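Probable glutaminase ybaS (Escherichia coli, PDB 1U60) catalyses the hydrolysis of L-glutamine to L-glutamate and ammonium, as a glutaminase of the beta-lactamase clan. Local coordinates at residues Leu64-Lys69 and Gly242-Ser247; Val70-Leu75 and Thr193-Thr198; Pro282-Gly287 and Arg291-Val296. All coordinates share one frame; numbering follows the deposited sequence.

Interaction 1: Leu64-Lys69 and Gly242-Ser247; sequences LESISK and GLYGRS
Three residues make this contact: Tyr244 from one segment, Ser66 and Lys69 from the other. They meet at a single atom, the phenol oxygen of Tyr244. Ser66 OG lies 2.8 Å from Tyr244 OH, in a hydrogen bond whose donor may be either hydroxyl. Lys69 NZ donates to the same Tyr244 OH at 2.7 Å. Both partners sit at the edge of the ring and in its plane, so the phenol is gripped at its oxygen and not over a face. The approach is close for Ser66, whose CB comes to 3.1 Å from Tyr244 OH. Lys69 also passes near the ring edge, with NZ 3.4 Å from Tyr244 CE1.

The side chains of Lys69 and Tyr244 arrive from opposite directions. The lysine bends once, at the start: CG lies beside the backbone N (chi1 -57°), and the rest of the chain is extended out to NZ. Ser66 holds OG between its backbone N and carbonyl carbon (chi1 67°), turned to the phenol.

Further residues hold these groups. Lys259, on strand 258-260, is also hydrogen-bonded to Tyr244 OH. Lys69 NZ has two acceptors besides the phenol, Leu115 O and Asn117 OD1.

Ser66 and Lys69 are spaced as in the Ser-x-x-Lys motif of the beta-lactamase clan, where the lysine follows the serine by three positions. Ser66 and Tyr244 are both predicted to bind substrate, as is Asn117. The cluster is consistent with a polar substrate pocket in which one phenol oxygen is bonded to both Ser66 OG and Lys69 NZ. With Lys259, three hydrogen-bond partners meet Tyr244 OH, which would fix where the phenol ends.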
loop_
_atom_site.group_PDB
_atom_site.type_symbol
_atom_site.label_atom_id
_atom_site.label_comp_id
_atom_site.label_asym_id
_atom_site.label_seq_id
_atom_site.Cartn_x
_atom_site.Cartn_y
_atom_site.Cartn_z
ATOM N N LEU A 64 20.525 -12.819 -0.538
ATOM C CA LEU A 64 19.143 -12.547 -0.178
ATOM C C LEU A 64 18.958 -11.086 0.231
ATOM O O LEU A 64 18.018 -10.459 -0.158
ATOM C CB LEU A 64 18.762 -13.477 0.957
ATOM C CG LEU A 64 17.300 -13.466 1.441
ATOM C CD1 LEU A 64 16.335 -13.900 0.361
ATOM C CD2 LEU A 64 17.166 -14.396 2.609
ATOM N N GLU A 65 19.881 -10.604 1.052
ATOM C CA GLU A 65 19.912 -9.286 1.616
ATOM C C GLU A 65 18.551 -8.905 2.204
ATOM O O GLU A 65 17.970 -9.713 2.911
ATOM C CB GLU A 65 20.459 -8.317 0.559
ATOM C CG GLU A 65 21.928 -8.628 0.210
ATOM C CD GLU A 65 22.893 -8.192 1.305
ATOM O OE1 GLU A 65 22.453 -7.555 2.310
ATOM O OE2 GLU A 65 24.094 -8.445 1.143
ATOM N N SER A 66 17.980 -7.741 1.853
ATOM C CA SER A 66 16.819 -7.285 2.619
ATOM C C SER A 66 15.564 -8.096 2.276
ATOM O O SER A 66 14.525 -7.972 2.933
ATOM C CB SER A 66 16.581 -5.779 2.491
ATOM O OG SER A 66 16.227 -5.553 1.202
ATOM N N ILE A 67 15.606 -8.982 1.300
ATOM C CA ILE A 67 14.465 -9.870 1.143
ATOM C C ILE A 67 14.265 -10.733 2.394
ATOM O O ILE A 67 13.120 -11.169 2.694
ATOM C CB ILE A 67 14.563 -10.724 -0.191
ATOM C CG1 ILE A 67 14.572 -9.797 -1.438
ATOM C CG2 ILE A 67 13.409 -11.676 -0.268
ATOM C CD1 ILE A 67 14.956 -10.482 -2.691
ATOM N N SER A 68 15.357 -10.983 3.130
ATOM C CA SER A 68 15.296 -11.661 4.423
ATOM C C SER A 68 14.269 -11.046 5.401
ATOM O O SER A 68 13.738 -11.767 6.247
ATOM C CB SER A 68 16.674 -11.625 5.070
ATOM O OG SER A 68 17.008 -10.320 5.484
ATOM N N LYS A 69 13.945 -9.753 5.236
ATOM C CA LYS A 69 12.978 -9.048 6.098
ATOM C C LYS A 69 11.613 -9.740 6.064
ATOM O O LYS A 69 10.897 -9.789 7.077
ATOM C CB LYS A 69 12.862 -7.574 5.742
ATOM C CG LYS A 69 14.194 -6.830 5.797
ATOM C CD LYS A 69 13.992 -5.383 5.279
ATOM C CE LYS A 69 15.230 -4.524 5.478
ATOM N NZ LYS A 69 15.028 -3.226 4.713
ATOM N N GLY A 242 7.735 -2.737 0.509
ATOM C CA GLY A 242 8.651 -3.770 0.034
ATOM C C GLY A 242 9.668 -3.331 -1.015
ATOM O O GLY A 242 10.702 -3.959 -1.170
ATOM N N LEU A 243 9.328 -2.286 -1.776
ATOM C CA LEU A 243 10.275 -1.666 -2.730
ATOM C C LEU A 243 10.721 -0.272 -2.277
ATOM O O LEU A 243 11.052 0.597 -3.116
ATOM C CB LEU A 243 9.694 -1.648 -4.146
ATOM C CG LEU A 243 9.942 -2.981 -4.863
ATOM C CD1 LEU A 243 8.901 -4.043 -4.479
ATOM C CD2 LEU A 243 9.947 -2.798 -6.330
ATOM N N TYR A 244 10.663 -0.043 -0.970
ATOM C CA TYR A 244 11.157 1.192 -0.341
ATOM C C TYR A 244 10.321 2.378 -0.848
ATOM O O TYR A 244 9.085 2.295 -0.871
ATOM C CB TYR A 244 12.683 1.322 -0.470
ATOM C CG TYR A 244 13.332 0.101 0.197
ATOM C CD1 TYR A 244 13.379 0.010 1.565
ATOM C CD2 TYR A 244 13.689 -1.015 -0.546
ATOM C CE1 TYR A 244 13.895 -1.139 2.211
ATOM C CE2 TYR A 244 14.181 -2.166 0.076
ATOM C CZ TYR A 244 14.251 -2.214 1.467
ATOM O OH TYR A 244 14.747 -3.370 2.049
ATOM N N GLY A 245 10.979 3.462 -1.229
ATOM C CA GLY A 245 10.283 4.663 -1.672
ATOM C C GLY A 245 9.558 4.506 -2.989
ATOM O O GLY A 245 8.883 5.425 -3.429
ATOM N N ARG A 246 9.747 3.382 -3.661
ATOM C CA ARG A 246 9.048 3.111 -4.932
ATOM C C ARG A 246 7.974 2.061 -4.805
ATOM O O ARG A 246 7.521 1.491 -5.785
ATOM C CB ARG A 246 10.039 2.653 -6.006
ATOM C CG ARG A 246 11.123 3.664 -6.266
ATOM C CD ARG A 246 10.918 4.429 -7.510
ATOM N NE ARG A 246 10.451 5.769 -7.269
ATOM C CZ ARG A 246 10.045 6.588 -8.242
ATOM N NH1 ARG A 246 10.079 6.182 -9.516
ATOM N NH2 ARG A 246 9.577 7.782 -7.951
ATOM N N SER A 247 7.579 1.783 -3.577
ATOM C CA SER A 247 6.514 0.846 -3.361
ATOM C C SER A 247 5.194 1.299 -3.940
ATOM O O SER A 247 4.440 0.514 -4.505
ATOM C CB SER A 247 6.335 0.591 -1.882
ATOM O OG SER A 247 7.502 -0.004 -1.311
#

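Interaction 2: Val70-Leu75 and Thr193-Thr198; sequences VCTLAL and TRQCST
Gln195 reaches across to Thr72, and this pair makes the whole contact. The glutamine CB points toward helix 68-80 but touches nothing on 70-75. CG is set between the backbone N and the carbonyl carbon (chi1 83°), and the chain then runs extended, which carries the amide over to the threonine. CD is the first atom to arrive, 3.3 Å from Thr72 OG1. At the tip the two amide atoms part. NE2 comes to 2.8 Å from Thr72 OG1 and also passes the methyl, with Thr72 CG2 4.0 Å from Gln195 NE2. OE1 is 3.5 Å from Thr72 OG1, at a poor angle for a bond. Gln195 OE1 is instead hydrogen-bonded to Ser68 OG, four positions before Thr72; the one proton of that serine hydroxyl also has Glu65 O within reach. The side chains of Gln195 and Thr72 cross at about a right angle.

Both residues are buried. Ile139 of helix 132-147 packs against Thr72, and Gln143 of the same helix bonds to Gln195 O.

Ser68 lies between Ser66 and Lys69, and Tyr192 is close by. Gln195 is therefore probably a second-shell residue of the predicted substrate site. The arrangement is a buried contact between two helices, the last part of helix 185-195 and the helix that carries the Ser-x-x-Lys lysine in this beta-lactamase-like fold.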
loop_
_atom_site.group_PDB
_atom_site.type_symbol
_atom_site.label_atom_id
_atom_site.label_comp_id
_atom_site.label_asym_id
_atom_site.label_seq_id
_atom_site.Cartn_x
_atom_site.Cartn_y
_atom_site.Cartn_z
ATOM N N VAL A 70 11.267 -10.325 4.906
ATOM C CA VAL A 70 9.943 -10.943 4.745
ATOM C C VAL A 70 9.939 -12.218 5.597
ATOM O O VAL A 70 8.937 -12.542 6.267
ATOM C CB VAL A 70 9.646 -11.233 3.263
ATOM C CG1 VAL A 70 8.403 -12.096 3.119
ATOM C CG2 VAL A 70 9.527 -9.955 2.489
ATOM N N CYS A 71 11.043 -12.968 5.545
ATOM C CA CYS A 71 11.082 -14.247 6.258
ATOM C C CYS A 71 11.061 -14.063 7.783
ATOM O O CYS A 71 10.409 -14.794 8.503
ATOM C CB CYS A 71 12.313 -15.062 5.888
ATOM S SG CYS A 71 12.564 -15.309 4.094
ATOM N N THR A 72 11.792 -13.072 8.282
ATOM C CA THR A 72 11.823 -12.888 9.721
ATOM C C THR A 72 10.498 -12.321 10.201
ATOM O O THR A 72 10.024 -12.633 11.344
ATOM C CB THR A 72 13.041 -12.000 10.060
ATOM O OG1 THR A 72 14.237 -12.810 9.885
ATOM C CG2 THR A 72 13.008 -11.509 11.520
ATOM N N LEU A 73 9.883 -11.463 9.379
ATOM C CA LEU A 73 8.549 -10.986 9.684
ATOM C C LEU A 73 7.607 -12.186 9.828
ATOM O O LEU A 73 6.744 -12.234 10.714
ATOM C CB LEU A 73 8.055 -10.039 8.589
ATOM C CG LEU A 73 6.600 -9.612 8.648
ATOM C CD1 LEU A 73 6.323 -9.004 10.062
ATOM C CD2 LEU A 73 6.200 -8.658 7.535
ATOM N N ALA A 74 7.691 -13.109 8.874
ATOM C CA ALA A 74 6.797 -14.277 8.899
ATOM C C ALA A 74 6.984 -15.038 10.223
ATOM O O ALA A 74 6.015 -15.393 10.907
ATOM C CB ALA A 74 7.046 -15.130 7.740
ATOM N N LEU A 75 8.241 -15.216 10.641
ATOM C CA LEU A 75 8.508 -15.883 11.912
ATOM C C LEU A 75 7.981 -15.105 13.114
ATOM O O LEU A 75 7.423 -15.683 14.053
ATOM C CB LEU A 75 10.012 -16.181 12.039
ATOM C CG LEU A 75 10.394 -16.991 13.252
ATOM C CD1 LEU A 75 9.599 -18.293 13.357
ATOM C CD2 LEU A 75 11.865 -17.234 13.192
ATOM N N THR A 193 22.335 -9.043 10.297
ATOM C CA THR A 193 23.406 -9.127 9.301
ATOM C C THR A 193 23.523 -10.525 8.681
ATOM O O THR A 193 23.592 -10.665 7.462
ATOM C CB THR A 193 24.720 -8.702 9.945
ATOM O OG1 THR A 193 24.556 -7.367 10.445
ATOM C CG2 THR A 193 25.817 -8.631 8.928
ATOM N N ARG A 194 23.467 -11.539 9.525
ATOM C CA ARG A 194 23.473 -12.946 9.077
ATOM C C ARG A 194 22.323 -13.237 8.151
ATOM O O ARG A 194 22.519 -13.864 7.112
ATOM C CB ARG A 194 23.418 -13.934 10.248
ATOM C CG ARG A 194 24.611 -13.854 11.191
ATOM C CD ARG A 194 24.576 -14.937 12.245
ATOM N NE ARG A 194 25.236 -14.604 13.506
ATOM C CZ ARG A 194 25.385 -15.474 14.524
ATOM N NH1 ARG A 194 24.969 -16.722 14.411
ATOM N NH2 ARG A 194 25.953 -15.097 15.648
ATOM N N GLN A 195 21.116 -12.808 8.522
ATOM C CA GLN A 195 19.926 -13.181 7.748
ATOM C C GLN A 195 19.961 -12.602 6.336
ATOM O O GLN A 195 19.404 -13.165 5.378
ATOM C CB GLN A 195 18.652 -12.818 8.489
ATOM C CG GLN A 195 18.211 -11.373 8.322
ATOM C CD GLN A 195 16.909 -11.062 8.976
ATOM O OE1 GLN A 195 16.069 -10.289 8.403
ATOM N NE2 GLN A 195 16.714 -11.555 10.145
ATOM N N CYS A 196 20.671 -11.476 6.188
ATOM C CA CYS A 196 20.886 -10.839 4.907
ATOM C C CYS A 196 21.963 -11.507 4.034
ATOM O O CYS A 196 22.056 -11.213 2.838
ATOM C CB CYS A 196 21.286 -9.386 5.107
ATOM S SG CYS A 196 19.933 -8.314 5.654
ATOM N N SER A 197 22.729 -12.408 4.644
ATOM C CA SER A 197 23.939 -12.947 4.064
ATOM C C SER A 197 23.791 -14.378 3.570
ATOM O O SER A 197 24.767 -14.974 3.197
ATOM C CB SER A 197 25.128 -12.828 5.064
ATOM O OG SER A 197 25.365 -11.465 5.417
ATOM N N THR A 198 22.581 -14.913 3.498
ATOM C CA THR A 198 22.353 -16.198 2.835
ATOM C C THR A 198 22.237 -16.006 1.317
ATOM O O THR A 198 22.006 -14.889 0.840
ATOM C CB THR A 198 21.086 -16.836 3.405
ATOM O OG1 THR A 198 19.991 -15.941 3.173
ATOM C CG2 THR A 198 21.190 -17.070 4.898
#

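Interaction 3: Pro282-Gly287 and Arg291-Val296; sequences PLDEDG and RGQKMV. With EDO (1,2-ethanediol), chain E.
Asp284 keeps CG between its backbone N and carbonyl carbon (chi1 66°), which places the carboxylate beside Gln293. Gln293 sets CG beside its own backbone N and then extends, so that its amide meets that carboxylate. Gln293 NE2 donates to Asp284 OD2 at 3.0 Å, and the N-H points almost straight at the oxygen (168°). The oxygen lies close to the amide plane of the glutamine. The N-H, however, reaches OD2 from above the carboxylate plane. The two planes are 76° apart. Gln293 NE2 is also hydrogen-bonded to Ser289 O, just before the segment. A water bridges the pair: it donates to Asp284 OD2 at 2.8 Å and to Gln293 OE1 at 2.7 Å.

Asp284 does a second job with OD1. It accepts from the backbone N of Asp286 at 3.0 Å, forming an Asx turn, and also from Asn288 N. A type I beta turn runs from Asp284 to Gly287, whose positive phi belongs to backbone angles that by themselves call for glycine. The aspartate thus probably shapes the loop that leads from strand 274-279 into the helix, and at the same time ties it to that helix.

At Pro282 and Arg291 the contact is van der Waals, and these two bury the larger share of the surface. Pro282 CD lies 3.9 Å from Arg291 NH1, and the two side chains cross obliquely. Arg291 NH1 is bonded to Ser280 OG and Gly38 O, and its NE to Leu21 O. A second water accepts from Arg291 N, in the first turn of the helix, and donates to Pro282 O. Further along, Lys294, a known acetylation site unmodified here, donates from NZ to O2 of a 1,2-ethanediol molecule, probably left from crystallisation, at 3.2 Å.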
loop_
_atom_site.group_PDB
_atom_site.type_symbol
_atom_site.label_atom_id
_atom_site.label_comp_id
_atom_site.label_asym_id
_atom_site.label_seq_id
_atom_site.Cartn_x
_atom_site.Cartn_y
_atom_site.Cartn_z
ATOM N N PRO A 282 22.318 -5.275 -11.486
ATOM C CA PRO A 282 22.260 -3.802 -11.552
ATOM C C PRO A 282 20.991 -3.219 -10.933
ATOM O O PRO A 282 19.910 -3.609 -11.337
ATOM C CB PRO A 282 22.384 -3.519 -13.041
ATOM C CG PRO A 282 23.137 -4.711 -13.580
ATOM C CD PRO A 282 22.450 -5.860 -12.828
ATOM N N LEU A 283 21.168 -2.283 -9.995
ATOM C CA LEU A 283 20.098 -1.661 -9.245
ATOM C C LEU A 283 19.853 -0.221 -9.698
ATOM O O LEU A 283 20.779 0.475 -10.097
ATOM C CB LEU A 283 20.409 -1.625 -7.766
ATOM C CG LEU A 283 20.930 -2.899 -7.145
ATOM C CD1 LEU A 283 21.378 -2.734 -5.706
ATOM C CD2 LEU A 283 19.943 -4.101 -7.314
ATOM N N ASP A 284 18.613 0.220 -9.573
ATOM C CA ASP A 284 18.298 1.640 -9.798
ATOM C C ASP A 284 18.642 2.454 -8.562
ATOM O O ASP A 284 19.187 1.941 -7.596
ATOM C CB ASP A 284 16.873 1.835 -10.304
ATOM C CG ASP A 284 15.777 1.449 -9.291
ATOM O OD1 ASP A 284 16.023 1.399 -8.075
ATOM O OD2 ASP A 284 14.629 1.176 -9.660
ATOM N N GLU A 285 18.331 3.745 -8.581
ATOM C CA GLU A 285 18.684 4.638 -7.482
ATOM C C GLU A 285 17.982 4.314 -6.172
ATOM O O GLU A 285 18.409 4.757 -5.097
ATOM C CB GLU A 285 18.320 6.075 -7.890
ATOM C CG GLU A 285 19.170 6.640 -9.002
ATOM C CD GLU A 285 19.209 8.153 -8.926
ATOM O OE1 GLU A 285 18.096 8.731 -8.826
ATOM O OE2 GLU A 285 20.334 8.742 -8.922
ATOM N N ASP A 286 16.883 3.562 -6.250
ATOM C CA ASP A 286 16.148 3.124 -5.084
ATOM C C ASP A 286 16.571 1.766 -4.564
ATOM O O ASP A 286 15.968 1.247 -3.648
ATOM C CB ASP A 286 14.653 3.158 -5.352
ATOM C CG ASP A 286 14.168 4.568 -5.399
ATOM O OD1 ASP A 286 13.987 5.155 -4.284
ATOM O OD2 ASP A 286 14.096 5.189 -6.482
ATOM N N GLY A 287 17.592 1.189 -5.167
ATOM C CA GLY A 287 18.114 -0.085 -4.708
ATOM C C GLY A 287 17.419 -1.314 -5.276
ATOM O O GLY A 287 17.613 -2.446 -4.799
ATOM N N ARG A 291 16.394 -4.700 -14.265
ATOM C CA ARG A 291 15.825 -5.747 -15.080
ATOM C C ARG A 291 14.847 -6.621 -14.268
ATOM O O ARG A 291 13.859 -7.092 -14.803
ATOM C CB ARG A 291 16.908 -6.655 -15.671
ATOM C CG ARG A 291 17.881 -6.008 -16.649
ATOM C CD ARG A 291 19.079 -6.941 -16.913
ATOM N NE ARG A 291 20.167 -6.201 -17.549
ATOM C CZ ARG A 291 21.427 -6.386 -17.276
ATOM N NH1 ARG A 291 21.803 -7.302 -16.385
ATOM N NH2 ARG A 291 22.329 -5.663 -17.920
ATOM N N GLY A 292 15.177 -6.861 -12.999
ATOM C CA GLY A 292 14.381 -7.725 -12.140
ATOM C C GLY A 292 12.948 -7.154 -12.098
ATOM O O GLY A 292 11.969 -7.896 -12.173
ATOM N N GLN A 293 12.834 -5.838 -11.911
ATOM C CA GLN A 293 11.535 -5.187 -11.806
ATOM C C GLN A 293 10.746 -5.375 -13.073
ATOM O O GLN A 293 9.571 -5.722 -13.054
ATOM C CB GLN A 293 11.674 -3.681 -11.561
ATOM C CG GLN A 293 11.923 -3.352 -10.130
ATOM C CD GLN A 293 12.262 -1.885 -9.898
ATOM O OE1 GLN A 293 11.427 -1.131 -9.326
ATOM N NE2 GLN A 293 13.486 -1.466 -10.305
ATOM N N LYS A 294 11.417 -5.131 -14.201
ATOM C CA LYS A 294 10.763 -5.179 -15.504
ATOM C C LYS A 294 10.341 -6.608 -15.845
ATOM O O LYS A 294 9.272 -6.814 -16.366
ATOM C CB LYS A 294 11.671 -4.549 -16.607
ATOM C CG LYS A 294 11.750 -3.032 -16.484
ATOM C CD LYS A 294 10.451 -2.251 -16.894
ATOM C CE LYS A 294 10.410 -0.822 -16.233
ATOM N NZ LYS A 294 10.668 0.305 -17.185
ATOM N N MET A 295 11.161 -7.598 -15.517
ATOM C CA MET A 295 10.832 -8.967 -15.860
ATOM C C MET A 295 9.625 -9.465 -15.012
ATOM O O MET A 295 8.749 -10.134 -15.525
ATOM C CB MET A 295 12.056 -9.890 -15.700
ATOM C CG MET A 295 13.048 -9.682 -16.859
ATOM S SD MET A 295 14.411 -10.907 -16.762
ATOM C CE MET A 295 15.303 -10.348 -15.536
ATOM N N VAL A 296 9.599 -9.160 -13.710
ATOM C CA VAL A 296 8.456 -9.539 -12.875
ATOM C C VAL A 296 7.184 -8.817 -13.329
ATOM O O VAL A 296 6.126 -9.456 -13.461
ATOM C CB VAL A 296 8.728 -9.266 -11.394
ATOM C CG1 VAL A 296 7.460 -9.400 -10.587
ATOM C CG2 VAL A 296 9.837 -10.248 -10.830
HETATM C C1 EDO E . 12.657 3.104 -15.096
HETATM O O1 EDO E . 13.641 4.102 -14.860
HETATM C C2 EDO E . 11.301 3.566 -14.597
HETATM O O2 EDO E . 10.372 2.596 -15.025
HETATM O O HOH W 1 19.246 -4.945 -13.764
HETATM O O HOH W 2 12.226 1.220 -8.214
#

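Following the chain, 64-69 runs straight into 70-75, so interactions 1 and 2 share helix 68-80. Interaction 2 closes first, when 193-198 returns to that helix. Interaction 1 closes later, with 242-247, and so encloses interaction 2 in its loop. The two also touch: the backbones of Leu64 and Glu65 pair with Thr198 and Cys196. Interaction 3 follows in series and closes only a short loop. It ties the loop after strand 274-279 to helix 290-303, which packs on the five-stranded sheet through Val296. It touches interaction 1 at Arg246-Asp286 and Leu243-Gln293, but stays about 12 Å from interaction 2 at the nearest atoms.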